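Hypothetical protein AQ_328 (Aquifex aeolicus, PDB 1R4V) is of unknown function but adopts an ancestral histone fold and may take part in protein heterodimerization. Local coordinates at residues A143-K148 / E161-I166; F60-Y65 / I166-F171; E108-I113 / N133-L138. One frame throughout, in Å; residues are numbered along the deposited sequence.

Interaction 1 (A143-K148 / E161-I166); sequences ADVIKK and EFVAQI. With ZN (zinc ion), chain B.
Val-163 sets one methyl against both Val-145 and Ile-146 and the other against Ile-146, and these apolar contacts carry the meeting of helices 131-149 and 157-168. The local axes come within 9.9 Å at a crossing angle of 119°, spacing that branched aliphatic residues can bridge. The fork of Val-163 divides the work. With CG1 anti to the backbone N (chi1 167°), Val-163 CG1 lies 3.9 Å from Val-145 CG1, the two valines running alongside each other in opposite senses. On the other branch, Val-163 CG2 sits 4.0 Å from Ile-146 CG1, the isoleucine side chain lying athwart that of the valine. One turn on, Ile-166 holds CG1 between its backbone N and carbonyl carbon (chi1 66°), and its extended chain brings Ile-166 CD1 to 3.7 Å from Val-145 CG1. Thus a single methyl of Val-145 is shared by two residues of the facing helix. With an alanine in place of Val-163, a gap would probably open between the helices, and Ile-146 CG1 and Val-145 CG1 would lose the methyls they rest on.

No hydrogen bond crosses between the segments; the polar interactions lie at their flanks. On helix 131-149, Lys-148 NZ forms a salt bridge at 2.8 Å with Asp-144 OD1, one turn back, the oxygen accepting through its syn lone pair. On the far flank Glu-161 OE1 binds a zinc ion at 2.1 Å, and Glu-158 on the same helix completes the pair of protein ligands.

Thr-150 and Pro-155, in the loop joining the helices, touch Val-163 and Ile-146 respectively. A long helix, a short connection and a shorter helix folded back across it are consistent with the long-helix, loop, short-helix part of the three-helix histone fold.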
loop_
_atom_site.group_PDB
_atom_site.type_symbol
_atom_site.label_atom_id
_atom_site.label_comp_id
_atom_site.label_asym_id
_atom_site.label_seq_id
_atom_site.Cartn_x
_atom_site.Cartn_y
_atom_site.Cartn_z
ATOM N N ALA A 143 -4.548 2.512 7.218
ATOM C CA ALA A 143 -5.637 3.257 7.865
ATOM C C ALA A 143 -5.991 2.634 9.227
ATOM O O ALA A 143 -6.243 3.345 10.192
ATOM C CB ALA A 143 -6.862 3.312 6.945
ATOM N N ASP A 144 -6.001 1.309 9.293
ATOM C CA ASP A 144 -6.313 0.549 10.493
ATOM C C ASP A 144 -5.264 0.873 11.561
ATOM O O ASP A 144 -5.597 1.158 12.700
ATOM C CB ASP A 144 -6.364 -0.952 10.196
ATOM C CG ASP A 144 -6.828 -1.792 11.405
ATOM O OD1 ASP A 144 -7.833 -1.439 12.065
ATOM O OD2 ASP A 144 -6.249 -2.845 11.768
ATOM N N VAL A 145 -3.993 0.866 11.179
ATOM C CA VAL A 145 -2.904 1.136 12.096
ATOM C C VAL A 145 -2.957 2.602 12.538
ATOM O O VAL A 145 -2.756 2.865 13.721
ATOM C CB VAL A 145 -1.544 0.766 11.470
ATOM C CG1 VAL A 145 -0.393 1.142 12.424
ATOM C CG2 VAL A 145 -1.537 -0.746 11.152
ATOM N N ILE A 146 -3.239 3.543 11.634
ATOM C CA ILE A 146 -3.328 4.966 12.024
ATOM C C ILE A 146 -4.344 5.165 13.148
ATOM O O ILE A 146 -4.077 5.822 14.150
ATOM C CB ILE A 146 -3.706 5.845 10.807
ATOM C CG1 ILE A 146 -2.521 5.932 9.825
ATOM C CG2 ILE A 146 -4.182 7.231 11.218
ATOM C CD1 ILE A 146 -2.901 6.334 8.448
ATOM N N LYS A 147 -5.529 4.601 12.958
ATOM C CA LYS A 147 -6.601 4.679 13.942
ATOM C C LYS A 147 -6.297 4.000 15.261
ATOM O O LYS A 147 -6.707 4.502 16.310
ATOM C CB LYS A 147 -7.884 4.118 13.348
ATOM C CG LYS A 147 -8.455 5.118 12.348
ATOM C CD LYS A 147 -9.911 4.839 12.006
ATOM C CE LYS A 147 -10.027 3.764 10.956
ATOM N NZ LYS A 147 -11.388 3.839 10.369
ATOM N N LYS A 148 -5.583 2.885 15.217
ATOM C CA LYS A 148 -5.201 2.172 16.436
ATOM C C LYS A 148 -3.921 2.664 17.111
ATOM O O LYS A 148 -3.679 2.332 18.270
ATOM C CB LYS A 148 -5.079 0.687 16.118
ATOM C CG LYS A 148 -6.447 0.063 16.034
ATOM C CD LYS A 148 -6.483 -1.204 15.258
ATOM C CE LYS A 148 -7.927 -1.692 15.255
ATOM N NZ LYS A 148 -8.042 -2.904 14.455
ATOM N N GLU A 161 5.181 9.037 11.112
ATOM C CA GLU A 161 6.497 8.415 11.209
ATOM C C GLU A 161 6.478 7.211 12.132
ATOM O O GLU A 161 7.109 6.189 11.839
ATOM C CB GLU A 161 7.555 9.426 11.652
ATOM C CG GLU A 161 7.850 10.487 10.602
ATOM C CD GLU A 161 8.839 11.534 11.104
ATOM O OE1 GLU A 161 9.777 11.182 11.799
ATOM O OE2 GLU A 161 8.675 12.733 10.829
ATOM N N PHE A 162 5.748 7.301 13.234
ATOM C CA PHE A 162 5.559 6.148 14.116
ATOM C C PHE A 162 4.760 5.000 13.478
ATOM O O PHE A 162 5.109 3.842 13.644
ATOM C CB PHE A 162 4.874 6.614 15.396
ATOM C CG PHE A 162 4.558 5.500 16.368
ATOM C CD1 PHE A 162 5.574 4.769 16.966
ATOM C CD2 PHE A 162 3.241 5.201 16.706
ATOM C CE1 PHE A 162 5.286 3.758 17.874
ATOM C CE2 PHE A 162 2.943 4.189 17.619
ATOM C CZ PHE A 162 3.978 3.470 18.205
ATOM N N VAL A 163 3.695 5.302 12.743
ATOM C CA VAL A 163 2.941 4.285 11.994
ATOM C C VAL A 163 3.860 3.531 11.024
ATOM O O VAL A 163 3.858 2.308 11.014
ATOM C CB VAL A 163 1.703 4.896 11.267
ATOM C CG1 VAL A 163 1.070 3.960 10.242
ATOM C CG2 VAL A 163 0.638 5.317 12.279
ATOM N N ALA A 164 4.656 4.242 10.235
ATOM C CA ALA A 164 5.610 3.607 9.339
ATOM C C ALA A 164 6.592 2.659 10.040
ATOM O O ALA A 164 6.886 1.588 9.498
ATOM C CB ALA A 164 6.389 4.630 8.554
ATOM N N GLN A 165 7.085 3.056 11.211
ATOM C CA GLN A 165 7.950 2.230 12.046
ATOM C C GLN A 165 7.286 0.940 12.485
ATOM O O GLN A 165 7.878 -0.139 12.390
ATOM C CB GLN A 165 8.381 2.989 13.292
ATOM C CG GLN A 165 9.421 4.049 13.024
ATOM C CD GLN A 165 9.997 4.679 14.300
ATOM O OE1 GLN A 165 11.129 4.362 14.669
ATOM N NE2 GLN A 165 9.223 5.533 14.984
ATOM N N ILE A 166 6.061 1.018 12.990
ATOM C CA ILE A 166 5.411 -0.193 13.481
ATOM C C ILE A 166 4.921 -1.082 12.355
ATOM O O ILE A 166 4.881 -2.289 12.524
ATOM C CB ILE A 166 4.336 0.062 14.559
ATOM C CG1 ILE A 166 3.149 0.829 14.019
ATOM C CG2 ILE A 166 4.964 0.779 15.758
ATOM C CD1 ILE A 166 2.101 1.097 15.089
HETATM ZN ZN ZN B . 10.522 12.819 12.898
#

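Interaction 2 (F60-Y65 / I166-F171); sequences FGKLFY and IVDKVF
Lys-62 reaches across to Asp-168 and Phe-171 where, in this histone-fold protein, the C-terminal part of helix 46-62 meets the end of helix 157-168 and the chain terminus that follows it. The lysine chain is extended except at one point. Its third torsion stands at 110°, away from a staggered value, and this bend turns CE and NZ in among the oxygens of the other segment. On the way the aliphatic part lies against Phe-171, Lys-62 CD coming within 3.8 Å of Phe-171 CB.

Three bonds then grip the ammonium. Lys-62 NZ donates to the carbonyl O of Asp-168 at 2.6 Å and to Phe-171 O, one oxygen of the terminal carboxylate, at 3.0 Å. The third bond, a salt bridge, joins Lys-62 NZ to Asp-168 OD1 at 2.7 Å; here the two side chains are roughly perpendicular and the nitrogen sits 65° out of the carboxylate plane. Two carboxylates and a helix-end carbonyl gathered round one nitrogen would be expected to favour its charged form. Phe-171 OXT is also within bonding distance of two waters that lie near Lys-62 O, although competing acceptors leave the bridging uncertain.

Next to this polar group the contact becomes apolar. Phe-171 holds CG anti to its carbonyl carbon (chi1 -78°), which sends the ring from the charged terminus toward Leu-63, with Leu-90 of helix 88-98, Leu-138 of helix 131-149 and Ala-59 also touching it. The final residue thus has two roles, its carboxylate meeting the lysine and its ring packing inward. Leu-63, crossing it at a slant, presents one methyl to the rim of that ring: Leu-63 CD2 lies near the ring plane, 3.6 Å from Phe-171 CE2.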
loop_
_atom_site.group_PDB
_atom_site.type_symbol
_atom_site.label_atom_id
_atom_site.label_comp_id
_atom_site.label_asym_id
_atom_site.label_seq_id
_atom_site.Cartn_x
_atom_site.Cartn_y
_atom_site.Cartn_z
ATOM N N PHE A 60 5.362 -2.699 0.347
ATOM C CA PHE A 60 5.186 -3.383 -0.933
ATOM C C PHE A 60 6.500 -4.060 -1.309
ATOM O O PHE A 60 6.511 -5.223 -1.714
ATOM C CB PHE A 60 4.747 -2.385 -2.031
ATOM C CG PHE A 60 3.953 -2.979 -3.162
ATOM C CD1 PHE A 60 3.040 -2.175 -3.836
ATOM C CD2 PHE A 60 4.081 -4.297 -3.567
ATOM C CE1 PHE A 60 2.294 -2.675 -4.881
ATOM C CE2 PHE A 60 3.337 -4.800 -4.617
ATOM C CZ PHE A 60 2.444 -3.995 -5.273
ATOM N N GLY A 61 7.620 -3.349 -1.170
ATOM C CA GLY A 61 8.935 -3.915 -1.442
ATOM C C GLY A 61 9.234 -5.119 -0.556
ATOM O O GLY A 61 9.811 -6.102 -1.019
ATOM N N LYS A 62 8.859 -5.039 0.719
ATOM C CA LYS A 62 9.008 -6.140 1.690
ATOM C C LYS A 62 8.213 -7.392 1.341
ATOM O O LYS A 62 8.591 -8.511 1.717
ATOM C CB LYS A 62 8.680 -5.677 3.104
ATOM C CG LYS A 62 9.767 -4.809 3.650
ATOM C CD LYS A 62 9.542 -4.441 5.116
ATOM C CE LYS A 62 10.549 -5.148 6.018
ATOM N NZ LYS A 62 10.415 -4.767 7.453
ATOM N N LEU A 63 7.150 -7.239 0.565
ATOM C CA LEU A 63 6.415 -8.401 0.107
ATOM C C LEU A 63 7.217 -9.286 -0.841
ATOM O O LEU A 63 6.866 -10.448 -1.033
ATOM C CB LEU A 63 5.099 -8.000 -0.568
ATOM C CG LEU A 63 4.107 -7.240 0.320
ATOM C CD1 LEU A 63 2.898 -6.803 -0.471
ATOM C CD2 LEU A 63 3.692 -8.033 1.538
ATOM N N PHE A 64 8.280 -8.753 -1.420
ATOM C CA PHE A 64 9.167 -9.527 -2.293
ATOM C C PHE A 64 10.253 -10.320 -1.540
ATOM O O PHE A 64 11.051 -11.033 -2.149
ATOM C CB PHE A 64 9.728 -8.609 -3.387
ATOM C CG PHE A 64 8.707 -8.244 -4.417
ATOM C CD1 PHE A 64 7.773 -7.234 -4.168
ATOM C CD2 PHE A 64 8.635 -8.927 -5.628
ATOM C CE1 PHE A 64 6.801 -6.914 -5.097
ATOM C CE2 PHE A 64 7.660 -8.594 -6.542
ATOM C CZ PHE A 64 6.755 -7.592 -6.292
ATOM N N TYR A 65 10.299 -10.239 -0.212
ATOM C CA TYR A 65 11.173 -11.102 0.580
ATOM C C TYR A 65 10.860 -12.576 0.318
ATOM O O TYR A 65 9.711 -13.025 0.429
ATOM C CB TYR A 65 11.001 -10.828 2.087
ATOM C CG TYR A 65 11.770 -11.780 2.980
ATOM C CD1 TYR A 65 13.138 -11.595 3.205
ATOM C CD2 TYR A 65 11.131 -12.860 3.601
ATOM C CE1 TYR A 65 13.867 -12.487 4.035
ATOM C CE2 TYR A 65 11.836 -13.743 4.437
ATOM C CZ TYR A 65 13.200 -13.565 4.640
ATOM O OH TYR A 65 13.851 -14.452 5.489
ATOM N N ILE A 166 6.061 1.018 12.990
ATOM C CA ILE A 166 5.411 -0.193 13.481
ATOM C C ILE A 166 4.921 -1.082 12.355
ATOM O O ILE A 166 4.881 -2.289 12.524
ATOM C CB ILE A 166 4.336 0.062 14.559
ATOM C CG1 ILE A 166 3.149 0.829 14.019
ATOM C CG2 ILE A 166 4.964 0.779 15.758
ATOM C CD1 ILE A 166 2.101 1.097 15.089
ATOM N N VAL A 167 4.569 -0.500 11.215
ATOM C CA VAL A 167 4.220 -1.277 10.039
ATOM C C VAL A 167 5.432 -2.064 9.554
ATOM O O VAL A 167 5.322 -3.251 9.264
ATOM C CB VAL A 167 3.674 -0.383 8.924
ATOM C CG1 VAL A 167 3.722 -1.065 7.571
ATOM C CG2 VAL A 167 2.257 0.031 9.287
ATOM N N ASP A 168 6.578 -1.409 9.470
ATOM C CA ASP A 168 7.822 -2.063 9.056
ATOM C C ASP A 168 8.106 -3.348 9.863
ATOM O O ASP A 168 8.630 -4.304 9.299
ATOM C CB ASP A 168 8.972 -1.046 9.089
ATOM C CG ASP A 168 10.343 -1.688 8.937
ATOM O OD1 ASP A 168 10.698 -2.072 7.800
ATOM O OD2 ASP A 168 11.111 -1.845 9.909
ATOM N N LYS A 169 7.746 -3.389 11.142
ATOM C CA LYS A 169 7.907 -4.551 12.019
ATOM C C LYS A 169 6.875 -5.699 11.897
ATOM O O LYS A 169 6.984 -6.708 12.605
ATOM C CB LYS A 169 7.966 -4.069 13.467
ATOM C CG LYS A 169 9.133 -3.148 13.751
ATOM C CD LYS A 169 10.418 -3.959 13.825
ATOM C CE LYS A 169 11.679 -3.118 13.972
ATOM N NZ LYS A 169 12.849 -4.020 14.236
ATOM N N VAL A 170 5.892 -5.584 11.019
ATOM C CA VAL A 170 5.013 -6.711 10.677
ATOM C C VAL A 170 5.182 -7.132 9.221
ATOM O O VAL A 170 4.498 -8.044 8.772
ATOM C CB VAL A 170 3.519 -6.433 10.980
ATOM C CG1 VAL A 170 3.343 -6.210 12.485
ATOM C CG2 VAL A 170 2.984 -5.267 10.169
ATOM N N PHE A 171 6.073 -6.495 8.474
ATOM C CA PHE A 171 6.386 -6.918 7.111
ATOM C C PHE A 171 7.818 -7.404 7.028
ATOM O O PHE A 171 8.644 -7.086 7.911
ATOM C CB PHE A 171 6.172 -5.783 6.106
ATOM C CG PHE A 171 4.738 -5.576 5.773
ATOM C CD1 PHE A 171 3.967 -4.666 6.464
ATOM C CD2 PHE A 171 4.156 -6.308 4.762
ATOM C CE1 PHE A 171 2.633 -4.498 6.155
ATOM C CE2 PHE A 171 2.827 -6.137 4.452
ATOM C CZ PHE A 171 2.061 -5.232 5.152
ATOM O OXT PHE A 171 8.104 -8.120 6.043
HETATM O O HOH W 1 6.901 -9.099 3.963
HETATM O O HOH W 2 10.165 -8.914 4.449
#

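Interaction 3 (E108-I113 / N133-L138); sequences ELLEYI and NIMGGL
Met-135, a selenomethionine in this crystal, spans the space between helix 131-149 and Leu-109, Leu-110 and Ile-113. From CB, which heads toward segment 108-113, the chain runs out almost straight; its first torsion, -149°, lies well off a staggered value. CB and CG make no close contact with the facing helix; the Met-135 side chain is also touched by Leu-53 and Val-56 of helix 46-62. The next atom makes the crossing. Met-135 SE rests over the backbone of Leu-110, 3.8 Å from Leu-110 CA, while the side chain of that leucine passes at a slant with Leu-110 CB 4.2 Å from Met-135 SE.

The two local helix axes are 10.5 Å apart and cross at 92°, and one long unbranched side chain bridges this nearly perpendicular pair in the all-helical histone fold.

Ile-113 comes from the other end, tip to tip with Met-135, and places Ile-113 CD1 4.1 Å from Met-135 SE. Beyond the selenium, the terminal CE turns toward the start of the facing segment. There Met-135 CE lies 3.8 Å from Leu-109 CB and 4.0 Å from the carbonyl O of Leu-109, while Ile-113 CG2 approaches the same Met-135 methyl to 4.1 Å.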
loop_
_atom_site.group_PDB
_atom_site.type_symbol
_atom_site.label_atom_id
_atom_site.label_comp_id
_atom_site.label_asym_id
_atom_site.label_seq_id
_atom_site.Cartn_x
_atom_site.Cartn_y
_atom_site.Cartn_z
ATOM N N GLU A 108 -3.973 5.900 -9.712
ATOM C CA GLU A 108 -3.116 7.057 -9.848
ATOM C C GLU A 108 -2.004 6.987 -8.806
ATOM O O GLU A 108 -0.867 7.372 -9.081
ATOM C CB GLU A 108 -3.916 8.363 -9.702
ATOM C CG GLU A 108 -5.107 8.488 -10.646
ATOM C CD GLU A 108 -6.443 7.987 -10.086
ATOM O OE1 GLU A 108 -6.546 6.815 -9.632
ATOM O OE2 GLU A 108 -7.420 8.778 -10.116
ATOM N N LEU A 109 -2.315 6.500 -7.612
ATOM C CA LEU A 109 -1.326 6.481 -6.542
ATOM C C LEU A 109 -0.229 5.454 -6.854
ATOM O O LEU A 109 0.950 5.640 -6.530
ATOM C CB LEU A 109 -2.008 6.178 -5.214
ATOM C CG LEU A 109 -2.995 7.243 -4.719
ATOM C CD1 LEU A 109 -3.752 6.634 -3.548
ATOM C CD2 LEU A 109 -2.262 8.521 -4.373
ATOM N N LEU A 110 -0.620 4.371 -7.512
ATOM C CA LEU A 110 0.329 3.338 -7.931
ATOM C C LEU A 110 1.375 3.945 -8.870
ATOM O O LEU A 110 2.571 3.739 -8.692
ATOM C CB LEU A 110 -0.399 2.193 -8.635
ATOM C CG LEU A 110 0.096 0.760 -8.406
ATOM C CD1 LEU A 110 -0.239 -0.031 -9.636
ATOM C CD2 LEU A 110 1.577 0.598 -8.007
ATOM N N GLU A 111 0.932 4.700 -9.867
ATOM C CA GLU A 111 1.855 5.371 -10.784
ATOM C C GLU A 111 2.709 6.402 -10.063
ATOM O O GLU A 111 3.900 6.531 -10.318
ATOM C CB GLU A 111 1.134 6.030 -11.961
ATOM C CG GLU A 111 2.057 6.205 -13.157
ATOM C CD GLU A 111 1.347 6.680 -14.421
ATOM O OE1 GLU A 111 1.805 6.320 -15.543
ATOM O OE2 GLU A 111 0.332 7.414 -14.296
ATOM N N TYR A 112 2.089 7.137 -9.151
ATOM C CA TYR A 112 2.802 8.118 -8.356
ATOM C C TYR A 112 3.961 7.541 -7.552
ATOM O O TYR A 112 5.032 8.133 -7.549
ATOM C CB TYR A 112 1.845 8.802 -7.397
ATOM C CG TYR A 112 2.537 9.877 -6.607
ATOM C CD1 TYR A 112 2.720 11.120 -7.178
ATOM C CD2 TYR A 112 3.016 9.647 -5.314
ATOM C CE1 TYR A 112 3.337 12.125 -6.497
ATOM C CE2 TYR A 112 3.645 10.668 -4.598
ATOM C CZ TYR A 112 3.793 11.903 -5.214
ATOM O OH TYR A 112 4.397 12.988 -4.631
ATOM N N ILE A 113 3.781 6.407 -6.874
ATOM C CA ILE A 113 4.884 5.881 -6.067
ATOM C C ILE A 113 6.062 5.334 -6.874
ATOM O O ILE A 113 7.155 5.168 -6.323
ATOM C CB ILE A 113 4.413 4.880 -5.001
ATOM C CG1 ILE A 113 3.737 3.650 -5.612
ATOM C CG2 ILE A 113 3.521 5.620 -4.003
ATOM C CD1 ILE A 113 3.656 2.436 -4.705
ATOM N N ASN A 133 -4.767 -4.122 -6.281
ATOM C CA ASN A 133 -5.387 -4.781 -5.138
ATOM C C ASN A 133 -4.425 -4.859 -3.965
ATOM O O ASN A 133 -4.823 -4.644 -2.842
ATOM C CB ASN A 133 -5.923 -6.147 -5.518
ATOM C CG ASN A 133 -7.034 -6.021 -6.542
ATOM O OD1 ASN A 133 -7.856 -5.097 -6.473
ATOM N ND2 ASN A 133 -7.030 -6.916 -7.521
ATOM N N ILE A 134 -3.162 -5.146 -4.232
ATOM C CA ILE A 134 -2.160 -5.202 -3.159
ATOM C C ILE A 134 -2.001 -3.838 -2.505
ATOM O O ILE A 134 -1.988 -3.732 -1.272
ATOM C CB ILE A 134 -0.835 -5.713 -3.715
ATOM C CG1 ILE A 134 -1.011 -7.167 -4.168
ATOM C CG2 ILE A 134 0.260 -5.597 -2.664
ATOM C CD1 ILE A 134 0.161 -7.735 -4.946
HETATM N N MSE A 135 -1.879 -2.796 -3.322
HETATM C CA MSE A 135 -1.703 -1.452 -2.805
HETATM C C MSE A 135 -2.936 -0.978 -2.066
HETATM O O MSE A 135 -2.823 -0.339 -1.038
HETATM C CB MSE A 135 -1.363 -0.451 -3.902
HETATM C CG MSE A 135 -0.459 0.639 -3.280
HETATM SE SE MSE A 135 -0.440 2.100 -4.466
HETATM C CE MSE A 135 -0.022 3.666 -3.241
ATOM N N GLY A 136 -4.107 -1.265 -2.610
ATOM C CA GLY A 136 -5.356 -0.963 -1.936
ATOM C C GLY A 136 -5.479 -1.621 -0.579
ATOM O O GLY A 136 -5.894 -0.967 0.365
ATOM N N GLY A 137 -5.085 -2.883 -0.463
ATOM C CA GLY A 137 -4.981 -3.587 0.811
ATOM C C GLY A 137 -3.979 -2.978 1.779
ATOM O O GLY A 137 -4.226 -2.893 2.992
ATOM N N LEU A 138 -2.832 -2.567 1.264
ATOM C CA LEU A 138 -1.809 -1.899 2.070
ATOM C C LEU A 138 -2.314 -0.546 2.572
ATOM O O LEU A 138 -2.022 -0.148 3.686
ATOM C CB LEU A 138 -0.503 -1.737 1.291
ATOM C CG LEU A 138 0.307 -3.015 1.090
ATOM C CD1 LEU A 138 1.383 -2.747 0.067
ATOM C CD2 LEU A 138 0.863 -3.562 2.423
#

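Interaction 2 closes a loop of about a hundred residues from 60-65 to the C-terminus, and the other two contacts are nested inside it: interaction 3 finishes before interaction 1 begins. Helix 131-149 belongs to both of these, with centres about 17 Å apart. Helix 157-168 serves interactions 1 and 2, which share Ile-166, have centres about 13 Å apart and touch where Val-145 packs on Val-167. Interactions 2 and 3, about 15 Å between centres, also touch directly, Leu-63 and Phe-60 packing on Ile-134. Helix 131-149 is thus common ground in this single-chain histone fold, carrying interactions 1 and 3 and packing against interaction 2.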